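Local coordinates for protein tyrosinase (Aspergillus oryzae, PDB 6JU8) that probably oxidises L-tyrosine and L-dopa to L-dopaquinone with molecular oxygen at a dinuclear copper centre, a reaction of melanin biosynthesis, at residues H71-W75 / V363-Y368; H107-V111 / F372-C377; F200-M206 / F231-T237. The protein carries 1 engineered substitution. All coordinates share one frame; numbering follows the deposited sequence.

Contact 1: residues H71-W75 / V363-Y368. With CU (copper (II) ion), chain C.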
loop_
_atom_site.group_PDB
_atom_site.type_symbol
_atom_site.label_atom_id
_atom_site.label_comp_id
_atom_site.label_asym_id
_atom_site.label_seq_id
_atom_site.Cartn_x
_atom_site.Cartn_y
_atom_site.Cartn_z
ATOM N N HIS A 71 3.586 0.322 25.695
ATOM C CA HIS A 71 2.906 -0.961 25.522
ATOM C C HIS A 71 3.892 -2.126 25.475
ATOM O O HIS A 71 3.614 -3.178 26.029
ATOM C CB HIS A 71 2.103 -0.891 24.228
ATOM C CG HIS A 71 1.213 -2.045 23.941
ATOM N ND1 HIS A 71 1.574 -2.987 22.990
ATOM C CD2 HIS A 71 0.026 -2.437 24.441
ATOM C CE1 HIS A 71 0.598 -3.900 22.930
ATOM N NE2 HIS A 71 -0.346 -3.594 23.791
ATOM N N GLY A 72 5.024 -1.980 24.781
ATOM C CA GLY A 72 5.909 -3.078 24.447
ATOM C C GLY A 72 7.337 -2.635 24.231
ATOM O O GLY A 72 7.935 -1.964 25.071
ATOM N N ALA A 73 7.906 -3.072 23.111
ATOM C CA ALA A 73 9.282 -2.728 22.768
ATOM C C ALA A 73 9.386 -1.223 22.577
ATOM O O ALA A 73 8.419 -0.608 22.088
ATOM C CB ALA A 73 9.713 -3.473 21.507
ATOM N N PRO A 74 10.509 -0.582 22.873
ATOM C CA PRO A 74 11.786 -1.199 23.242
ATOM C C PRO A 74 11.981 -1.533 24.714
ATOM O O PRO A 74 13.111 -1.824 25.146
ATOM C CB PRO A 74 12.809 -0.113 22.826
ATOM C CG PRO A 74 12.052 1.175 23.033
ATOM C CD PRO A 74 10.639 0.880 22.606
ATOM N N TRP A 75 10.919 -1.504 25.500
ATOM C CA TRP A 75 10.916 -1.980 26.871
ATOM C C TRP A 75 11.704 -1.068 27.806
ATOM O O TRP A 75 12.474 -1.552 28.639
ATOM C CB TRP A 75 11.429 -3.426 26.929
ATOM C CG TRP A 75 10.725 -4.353 25.979
ATOM C CD1 TRP A 75 9.386 -4.651 25.925
ATOM C CD2 TRP A 75 11.351 -5.127 24.956
ATOM N NE1 TRP A 75 9.139 -5.557 24.917
ATOM C CE2 TRP A 75 10.338 -5.865 24.305
ATOM C CE3 TRP A 75 12.676 -5.257 24.530
ATOM C CZ2 TRP A 75 10.589 -6.734 23.237
ATOM C CZ3 TRP A 75 12.926 -6.111 23.473
ATOM C CH2 TRP A 75 11.902 -6.839 22.844
ATOM N N VAL A 363 2.667 -8.178 19.643
ATOM C CA VAL A 363 2.495 -7.368 20.865
ATOM C C VAL A 363 3.630 -6.381 21.059
ATOM O O VAL A 363 3.358 -5.210 21.379
ATOM C CB VAL A 363 2.347 -8.268 22.104
ATOM C CG1 VAL A 363 2.546 -7.496 23.400
ATOM C CG2 VAL A 363 0.953 -8.900 22.097
ATOM N N PRO A 364 4.905 -6.742 20.906
ATOM C CA PRO A 364 5.954 -5.763 21.165
ATOM C C PRO A 364 5.885 -4.505 20.316
ATOM O O PRO A 364 6.442 -3.496 20.755
ATOM C CB PRO A 364 7.249 -6.533 20.887
ATOM C CG PRO A 364 6.883 -7.977 21.053
ATOM C CD PRO A 364 5.438 -8.084 20.636
ATOM N N VAL A 365 5.258 -4.512 19.135
ATOM C CA VAL A 365 5.303 -3.350 18.261
ATOM C C VAL A 365 3.946 -2.884 17.769
ATOM O O VAL A 365 3.895 -1.913 17.001
ATOM C CB VAL A 365 6.258 -3.561 17.060
ATOM C CG1 VAL A 365 7.698 -3.709 17.538
ATOM C CG2 VAL A 365 5.822 -4.757 16.223
ATOM N N ALA A 366 2.854 -3.520 18.202
ATOM C CA ALA A 366 1.543 -3.179 17.660
ATOM C C ALA A 366 1.161 -1.731 17.905
ATOM O O ALA A 366 0.458 -1.132 17.062
ATOM C CB ALA A 366 0.505 -4.109 18.286
ATOM N N ALA A 367 1.560 -1.158 19.041
ATOM C CA ALA A 367 1.115 0.200 19.374
ATOM C C ALA A 367 1.722 1.250 18.459
ATOM O O ALA A 367 1.218 2.378 18.418
ATOM C CB ALA A 367 1.409 0.492 20.849
ATOM N N TYR A 368 2.745 0.911 17.663
ATOM C CA TYR A 368 3.304 1.895 16.729
ATOM C C TYR A 368 2.331 2.179 15.603
ATOM O O TYR A 368 2.355 3.264 15.014
ATOM C CB TYR A 368 4.706 1.470 16.208
ATOM C CG TYR A 368 5.657 1.533 17.371
ATOM C CD1 TYR A 368 6.142 2.739 17.838
ATOM C CD2 TYR A 368 6.032 0.383 18.047
ATOM C CE1 TYR A 368 7.002 2.787 18.935
ATOM C CE2 TYR A 368 6.864 0.433 19.153
ATOM C CZ TYR A 368 7.360 1.627 19.600
ATOM O OH TYR A 368 8.172 1.713 20.700
HETATM CU CU CU C . -2.073 -4.263 24.840
HETATM O O HOH W 1 3.557 -2.342 21.068
HETATM O O HOH W 2 -2.789 -4.708 23.106
#
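The dinuclear copper site of the tyrosinase central domain is joined here to its second shell: H71, a ligand of one copper, and the loop that follows it lie against V363-Y368, which lead into helix 371-389. NE2 of H71 binds the copper ion at 2.1 Å, and H98 and H107 supply the other protein ligands of this metal. The imidazole has its CG anti to the backbone N (chi1 -173°), which carries the ring toward the second loop, where its turn about CB-CG presents ND1. There V363 O sits at the ring edge, near the ring plane, and takes a weak hydrogen bond from ND1 (3.3 Å, N-H...O angle 121°). A water makes the link closer: it accepts from ND1 of H71 at 2.8 Å, sharing that N-H with V363 O, accepts also from the backbone N of A367, and donates to V363 O. The methyl of A367 presses on H71 CB at 3.7 Å, while F372 meets the imidazole edge-to-face.

Further along, the backbones close up at G72 and P364. A73 N donates to P364 O at 2.8 Å. A73 O, the carbonyl oxygen of the cis peptide bond to P74, receives the hydroxyl of Y368 (OH to O 2.7 Å), tilted 18° from the carbonyl plane. The side chains of W75 and P364 lie side by side, pointing the same way, with CZ2 of the indole 4.1 Å from the proline CB, and Q218 of strand 218-222 touches both.

Because the water, and more weakly V363 O, engage the N-H of ND1 while copper holds NE2, the imidazole is tied at its two nitrogens, which should restrict its rotation and keep NE2 directed at the metal.

Contact 2: residues H107-V111 / F372-C377. With CU (copper (II) ion), chain D; CU (copper (II) ion), chain C.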
loop_
_atom_site.group_PDB
_atom_site.type_symbol
_atom_site.label_atom_id
_atom_site.label_comp_id
_atom_site.label_asym_id
_atom_site.label_seq_id
_atom_site.Cartn_x
_atom_site.Cartn_y
_atom_site.Cartn_z
ATOM N N HIS A 107 -5.845 -1.102 29.561
ATOM C CA HIS A 107 -5.990 -0.437 28.269
ATOM C C HIS A 107 -6.957 0.726 28.326
ATOM O O HIS A 107 -6.767 1.691 27.555
ATOM C CB HIS A 107 -6.396 -1.459 27.193
ATOM C CG HIS A 107 -5.269 -2.361 26.814
ATOM N ND1 HIS A 107 -4.941 -3.531 27.488
ATOM C CD2 HIS A 107 -4.346 -2.264 25.829
ATOM C CE1 HIS A 107 -3.884 -4.103 26.909
ATOM N NE2 HIS A 107 -3.492 -3.345 25.902
ATOM N N ARG A 108 -7.941 0.733 29.223
ATOM C CA ARG A 108 -8.826 1.880 29.375
ATOM C C ARG A 108 -7.997 3.104 29.724
ATOM O O ARG A 108 -8.200 4.190 29.154
ATOM C CB ARG A 108 -9.883 1.590 30.449
ATOM C CG ARG A 108 -10.766 2.818 30.749
ATOM C CD ARG A 108 -12.047 2.433 31.492
ATOM N NE ARG A 108 -12.974 1.732 30.614
ATOM C CZ ARG A 108 -14.063 1.085 30.978
ATOM N NH1 ARG A 108 -14.467 1.017 32.244
ATOM N NH2 ARG A 108 -14.793 0.473 30.043
ATOM N N VAL A 109 -7.057 2.950 30.672
ATOM C CA VAL A 109 -6.215 4.090 31.056
ATOM C C VAL A 109 -5.284 4.469 29.920
ATOM O O VAL A 109 -5.066 5.666 29.642
ATOM C CB VAL A 109 -5.428 3.773 32.343
ATOM C CG1 VAL A 109 -4.575 4.984 32.751
ATOM C CG2 VAL A 109 -6.323 3.399 33.523
ATOM N N TYR A 110 -4.714 3.494 29.214
ATOM C CA TYR A 110 -3.772 3.778 28.119
ATOM C C TYR A 110 -4.436 4.600 27.033
ATOM O O TYR A 110 -3.840 5.584 26.554
ATOM C CB TYR A 110 -3.281 2.453 27.557
ATOM C CG TYR A 110 -2.062 2.481 26.669
ATOM C CD1 TYR A 110 -1.037 3.401 26.813
ATOM C CD2 TYR A 110 -1.934 1.518 25.663
ATOM C CE1 TYR A 110 0.083 3.385 25.994
ATOM C CE2 TYR A 110 -0.804 1.458 24.853
ATOM C CZ TYR A 110 0.194 2.413 25.010
ATOM O OH TYR A 110 1.294 2.324 24.184
ATOM N N VAL A 111 -5.655 4.215 26.639
ATOM C CA VAL A 111 -6.362 4.961 25.583
ATOM C C VAL A 111 -6.664 6.386 26.051
ATOM O O VAL A 111 -6.554 7.337 25.271
ATOM C CB VAL A 111 -7.649 4.229 25.194
ATOM C CG1 VAL A 111 -8.524 5.081 24.255
ATOM C CG2 VAL A 111 -7.324 2.902 24.512
ATOM N N PHE A 372 -3.881 0.978 16.162
ATOM C CA PHE A 372 -3.862 0.353 17.481
ATOM C C PHE A 372 -4.850 1.047 18.412
ATOM O O PHE A 372 -5.644 0.422 19.126
ATOM C CB PHE A 372 -2.448 0.433 18.076
ATOM C CG PHE A 372 -2.368 -0.052 19.503
ATOM C CD1 PHE A 372 -2.602 0.828 20.554
ATOM C CD2 PHE A 372 -2.058 -1.383 19.773
ATOM C CE1 PHE A 372 -2.542 0.370 21.865
ATOM C CE2 PHE A 372 -1.976 -1.843 21.065
ATOM C CZ PHE A 372 -2.213 -0.946 22.102
ATOM N N TRP A 373 -4.780 2.371 18.461
ATOM C CA TRP A 373 -5.525 3.143 19.445
ATOM C C TRP A 373 -7.010 3.157 19.130
ATOM O O TRP A 373 -7.839 3.226 20.027
ATOM C CB TRP A 373 -4.955 4.567 19.435
ATOM C CG TRP A 373 -3.456 4.597 19.560
ATOM C CD1 TRP A 373 -2.542 4.655 18.538
ATOM C CD2 TRP A 373 -2.689 4.594 20.778
ATOM N NE1 TRP A 373 -1.259 4.668 19.043
ATOM C CE2 TRP A 373 -1.330 4.642 20.420
ATOM C CE3 TRP A 373 -3.026 4.558 22.148
ATOM C CZ2 TRP A 373 -0.311 4.659 21.371
ATOM C CZ3 TRP A 373 -2.007 4.569 23.094
ATOM C CH2 TRP A 373 -0.648 4.618 22.702
ATOM N N LEU A 374 -7.328 3.110 17.837
ATOM C CA LEU A 374 -8.732 3.073 17.390
ATOM C C LEU A 374 -9.366 1.726 17.671
ATOM O O LEU A 374 -10.520 1.653 18.109
ATOM C CB LEU A 374 -8.776 3.403 15.898
ATOM C CG LEU A 374 -8.093 4.693 15.454
ATOM C CD1 LEU A 374 -8.225 4.851 13.944
ATOM C CD2 LEU A 374 -8.620 5.926 16.179
ATOM N N HIS A 375 -8.579 0.674 17.478
ATOM C CA HIS A 375 -8.987 -0.669 17.912
ATOM C C HIS A 375 -9.236 -0.689 19.412
ATOM O O HIS A 375 -10.289 -1.143 19.896
ATOM C CB HIS A 375 -7.882 -1.657 17.519
ATOM C CG HIS A 375 -8.137 -3.069 17.920
ATOM N ND1 HIS A 375 -9.360 -3.685 17.772
ATOM C CD2 HIS A 375 -7.263 -3.999 18.415
ATOM C CE1 HIS A 375 -9.229 -4.941 18.194
ATOM N NE2 HIS A 375 -7.978 -5.167 18.593
ATOM N N HIS A 376 -8.246 -0.205 20.196
ATOM C CA HIS A 376 -8.449 -0.245 21.640
ATOM C C HIS A 376 -9.544 0.695 22.100
ATOM O O HIS A 376 -10.178 0.425 23.122
ATOM C CB HIS A 376 -7.115 0.030 22.367
ATOM C CG HIS A 376 -6.439 -1.311 22.570
ATOM N ND1 HIS A 376 -6.881 -2.176 23.547
ATOM C CD2 HIS A 376 -5.512 -1.983 21.855
ATOM C CE1 HIS A 376 -6.198 -3.304 23.461
ATOM N NE2 HIS A 376 -5.341 -3.221 22.426
ATOM N N CYS A 377 -9.839 1.756 21.364
ATOM C CA CYS A 377 -10.989 2.571 21.703
ATOM C C CYS A 377 -12.272 1.756 21.570
ATOM O O CYS A 377 -13.144 1.798 22.472
ATOM C CB CYS A 377 -10.949 3.869 20.869
ATOM S SG CYS A 377 -12.194 5.022 21.530
HETATM CU CU CU D . -4.454 -4.608 21.564
HETATM CU CU CU C . -2.073 -4.263 24.840
HETATM O O HOH W 2 -2.789 -4.708 23.106
#
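The segments 107-111, on helix 103-129, and 372-377, on helix 371-389, are inclined at 129° between their N-to-C directions, a steep crossing nearer antiparallel than parallel, and their axes come no nearer than 9.9 Å; V111 and W373 are the residues whose CA atoms are nearest. Each helix sends a histidine into the gap. The imidazoles of H107 and H376 form an offset stack, centroids 4.2 Å apart and planes only 10° from parallel, so each ring covers part of a face of the other. Their NE2 atoms bind different metals: H107 NE2 reaches one copper at 2.0 Å, H376 NE2 the other at 1.9 Å, and one water oxygen bridges the two ions. This pairing belongs to the helical bundle that carries the type-3 copper centre in the tyrosinase family. H98 and H71 complete the protein ligands of the first copper, H332 and H336 those of the second, while F103 O holds ND1 of H107.

Beside the histidines lies an aromatic cluster. Y110, its CG anti to the backbone N (chi1 -165°), lays one ring face under W373, whose CZ3 stands 3.6 Å above the plane of the Y110 ring, over its centre. F372 meets the same tyrosine rim to rim, CE1 to Y110 CE2 at 3.6 Å; the phenol hydroxyl bonds to L67 O. V111 CG2 packs against H376 CB at 3.6 Å.

Contact 3: residues F200-M206 / F231-T237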
loop_
_atom_site.group_PDB
_atom_site.type_symbol
_atom_site.label_atom_id
_atom_site.label_comp_id
_atom_site.label_asym_id
_atom_site.label_seq_id
_atom_site.Cartn_x
_atom_site.Cartn_y
_atom_site.Cartn_z
ATOM N N PHE A 200 2.951 5.023 10.969
ATOM C CA PHE A 200 3.921 5.804 11.729
ATOM C C PHE A 200 5.315 5.382 11.274
ATOM O O PHE A 200 5.580 4.178 11.127
ATOM C CB PHE A 200 3.747 5.593 13.237
ATOM C CG PHE A 200 4.865 6.248 14.044
ATOM C CD1 PHE A 200 4.935 7.632 14.128
ATOM C CD2 PHE A 200 5.799 5.478 14.698
ATOM C CE1 PHE A 200 5.952 8.236 14.851
ATOM C CE2 PHE A 200 6.835 6.068 15.433
ATOM C CZ PHE A 200 6.881 7.452 15.515
ATOM N N GLN A 201 6.188 6.365 11.059
ATOM C CA GLN A 201 7.566 6.012 10.742
ATOM C C GLN A 201 8.526 6.911 11.512
ATOM O O GLN A 201 8.174 8.038 11.886
ATOM C CB GLN A 201 7.860 6.084 9.242
ATOM C CG GLN A 201 7.837 7.496 8.663
ATOM C CD GLN A 201 8.231 7.502 7.192
ATOM O OE1 GLN A 201 8.871 6.565 6.716
ATOM N NE2 GLN A 201 7.826 8.532 6.477
ATOM N N MET A 202 9.707 6.346 11.730
ATOM C CA MET A 202 10.805 7.161 12.251
ATOM C C MET A 202 11.618 7.678 11.080
ATOM O O MET A 202 11.285 7.521 9.898
ATOM C CB MET A 202 11.637 6.332 13.238
ATOM C CG MET A 202 10.879 5.942 14.525
ATOM S SD MET A 202 10.396 7.393 15.501
ATOM C CE MET A 202 11.872 7.574 16.513
ATOM N N GLN A 203 12.715 8.354 11.356
ATOM C CA GLN A 203 13.557 8.941 10.297
ATOM C C GLN A 203 14.721 8.022 9.931
ATOM O O GLN A 203 15.574 8.348 9.090
ATOM C CB GLN A 203 14.086 10.297 10.771
ATOM C CG GLN A 203 13.028 11.378 10.914
ATOM C CD GLN A 203 13.576 12.617 11.600
ATOM O OE1 GLN A 203 13.385 12.791 12.810
ATOM N NE2 GLN A 203 14.260 13.480 10.859
ATOM N N THR A 204 14.775 6.858 10.581
ATOM C CA THR A 204 15.774 5.836 10.282
ATOM C C THR A 204 15.115 4.479 10.502
ATOM O O THR A 204 13.974 4.410 10.972
ATOM C CB THR A 204 17.017 5.986 11.175
ATOM O OG1 THR A 204 18.057 5.051 10.864
ATOM C CG2 THR A 204 16.653 5.788 12.635
ATOM N N LEU A 205 15.805 3.393 10.190
ATOM C CA LEU A 205 15.280 2.078 10.542
ATOM C C LEU A 205 15.158 1.978 12.054
ATOM O O LEU A 205 16.041 2.425 12.784
ATOM C CB LEU A 205 16.181 0.966 10.010
ATOM C CG LEU A 205 16.441 0.940 8.498
ATOM C CD1 LEU A 205 17.269 -0.297 8.162
ATOM C CD2 LEU A 205 15.174 1.004 7.683
ATOM N N MET A 206 14.044 1.409 12.516
ATOM C CA MET A 206 13.800 1.452 13.959
ATOM C C MET A 206 14.820 0.638 14.749
ATOM O O MET A 206 15.014 0.900 15.946
ATOM C CB MET A 206 12.384 0.993 14.296
ATOM C CG MET A 206 11.329 1.938 13.731
ATOM S SD MET A 206 9.722 1.588 14.501
ATOM C CE MET A 206 8.646 2.294 13.249
ATOM N N PHE A 231 11.260 -6.437 12.530
ATOM C CA PHE A 231 10.817 -5.081 12.859
ATOM C C PHE A 231 12.009 -4.154 13.047
ATOM O O PHE A 231 11.813 -2.942 12.901
ATOM C CB PHE A 231 9.916 -5.106 14.087
ATOM C CG PHE A 231 8.615 -5.814 13.811
ATOM C CD1 PHE A 231 7.732 -5.377 12.837
ATOM C CD2 PHE A 231 8.263 -6.946 14.536
ATOM C CE1 PHE A 231 6.537 -6.013 12.606
ATOM C CE2 PHE A 231 7.041 -7.562 14.341
ATOM C CZ PHE A 231 6.146 -7.087 13.396
ATOM N N ASP A 232 13.205 -4.662 13.325
ATOM C CA ASP A 232 14.390 -3.823 13.349
ATOM C C ASP A 232 14.732 -3.232 11.983
ATOM O O ASP A 232 15.422 -2.209 11.913
ATOM C CB ASP A 232 15.589 -4.642 13.876
ATOM C CG ASP A 232 15.851 -5.949 13.157
ATOM O OD1 ASP A 232 14.909 -6.620 12.693
ATOM O OD2 ASP A 232 17.045 -6.332 13.024
ATOM N N LYS A 233 14.236 -3.841 10.910
ATOM C CA LYS A 233 14.536 -3.437 9.536
ATOM C C LYS A 233 13.465 -2.537 8.944
ATOM O O LYS A 233 13.531 -2.159 7.773
ATOM C CB LYS A 233 14.718 -4.662 8.638
ATOM C CG LYS A 233 15.790 -5.623 9.095
ATOM C CD LYS A 233 17.156 -4.977 9.192
ATOM C CE LYS A 233 18.235 -5.986 9.572
ATOM N NZ LYS A 233 19.562 -5.297 9.586
ATOM N N CYS A 234 12.451 -2.190 9.756
ATOM C CA CYS A 234 11.407 -1.288 9.320
ATOM C C CYS A 234 11.680 0.151 9.715
ATOM O O CYS A 234 12.014 0.424 10.878
ATOM C CB CYS A 234 10.068 -1.661 9.971
ATOM S SG CYS A 234 9.558 -3.357 9.635
ATOM N N GLN A 235 11.482 1.061 8.766
ATOM C CA GLN A 235 11.387 2.483 9.103
ATOM C C GLN A 235 9.934 2.859 9.412
ATOM O O GLN A 235 9.694 3.644 10.339
ATOM C CB GLN A 235 11.942 3.352 7.957
ATOM C CG GLN A 235 11.882 4.831 8.270
ATOM C CD GLN A 235 12.644 5.687 7.265
ATOM O OE1 GLN A 235 13.487 5.247 6.503
ATOM N NE2 GLN A 235 12.366 6.979 7.369
ATOM N N SER A 236 9.007 2.311 8.649
ATOM C CA SER A 236 7.570 2.539 8.785
ATOM C C SER A 236 6.877 1.303 9.347
ATOM O O SER A 236 7.259 0.179 9.063
ATOM C CB SER A 236 6.980 2.849 7.404
ATOM O OG SER A 236 5.581 3.080 7.499
ATOM N N THR A 237 5.793 1.544 10.070
ATOM C CA THR A 237 4.864 0.455 10.361
ATOM C C THR A 237 4.239 -0.054 9.054
ATOM O O THR A 237 4.170 0.697 8.070
ATOM C CB THR A 237 3.762 0.921 11.332
ATOM O OG1 THR A 237 3.042 2.041 10.771
ATOM C CG2 THR A 237 4.352 1.378 12.655
#
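The carboxamides of Q201 and Q235 are the flat groups that approach each other, their chains slanting past one another, the amide planes 35° apart and Q201 OE1 3.6 Å from Q235 NE2. NE2 of Q235 donates to M202 O at 2.8 Å, the acceptor lying 21° out of the amide plane. The two phenyl rings point off the interface, F200 to Y64 and F231 to H359.

The contact joins the loop before strand 218-222 to that after strand 225-229, within the tyrosinase central domain and away from the coppers. Q201 and S236 form a single antiparallel bridge, a non-hydrogen-bonded pair flanked by two backbone bonds. T237 N donates to F200 O at 2.8 Å, and M202 N to Q235 O at 3.0 Å. The threonine adds a third link: OG1, set between its own N and carbonyl carbon (chi1 58°), accepts the N-H of F200 (N to OG1 3.0 Å) along an almost straight bond.

Beyond Q203 and T204 the first loop swings round the Q235 side chain and returns to the second, and M206 N donates to C234 O at 2.8 Å. L205 CD2 reaches K233 O at 3.6 Å.

Q235 thus grips M202 twice, its backbone O taking the M202 N-H and its side-chain amide serving M202 O. One residue satisfies both backbone polar groups of M202, which probably helps to hold the bend in the first loop.

In the fold
From the N terminus, the chain passes H71-W75 in the loop after helix 64-69, then H107-V111 on helix 103-129. Contact 3 follows, closing a short loop through strands 218-222 and 225-229 by bringing 231-237 back to 200-206. Only later do 363-368 and 372-377 return to the first two segments, in the same order, so that contacts 1 and 2 cross, with contact 3 nested inside both loops. Contacts 1 and 2 share a copper ion and touch where Y110 meets H71. Contact 3 lies farther out, meeting contact 1 at Y368 and V365 but not touching contact 2; contact 1 thus joins this outer, partly buried loop pair to the copper-bearing helices.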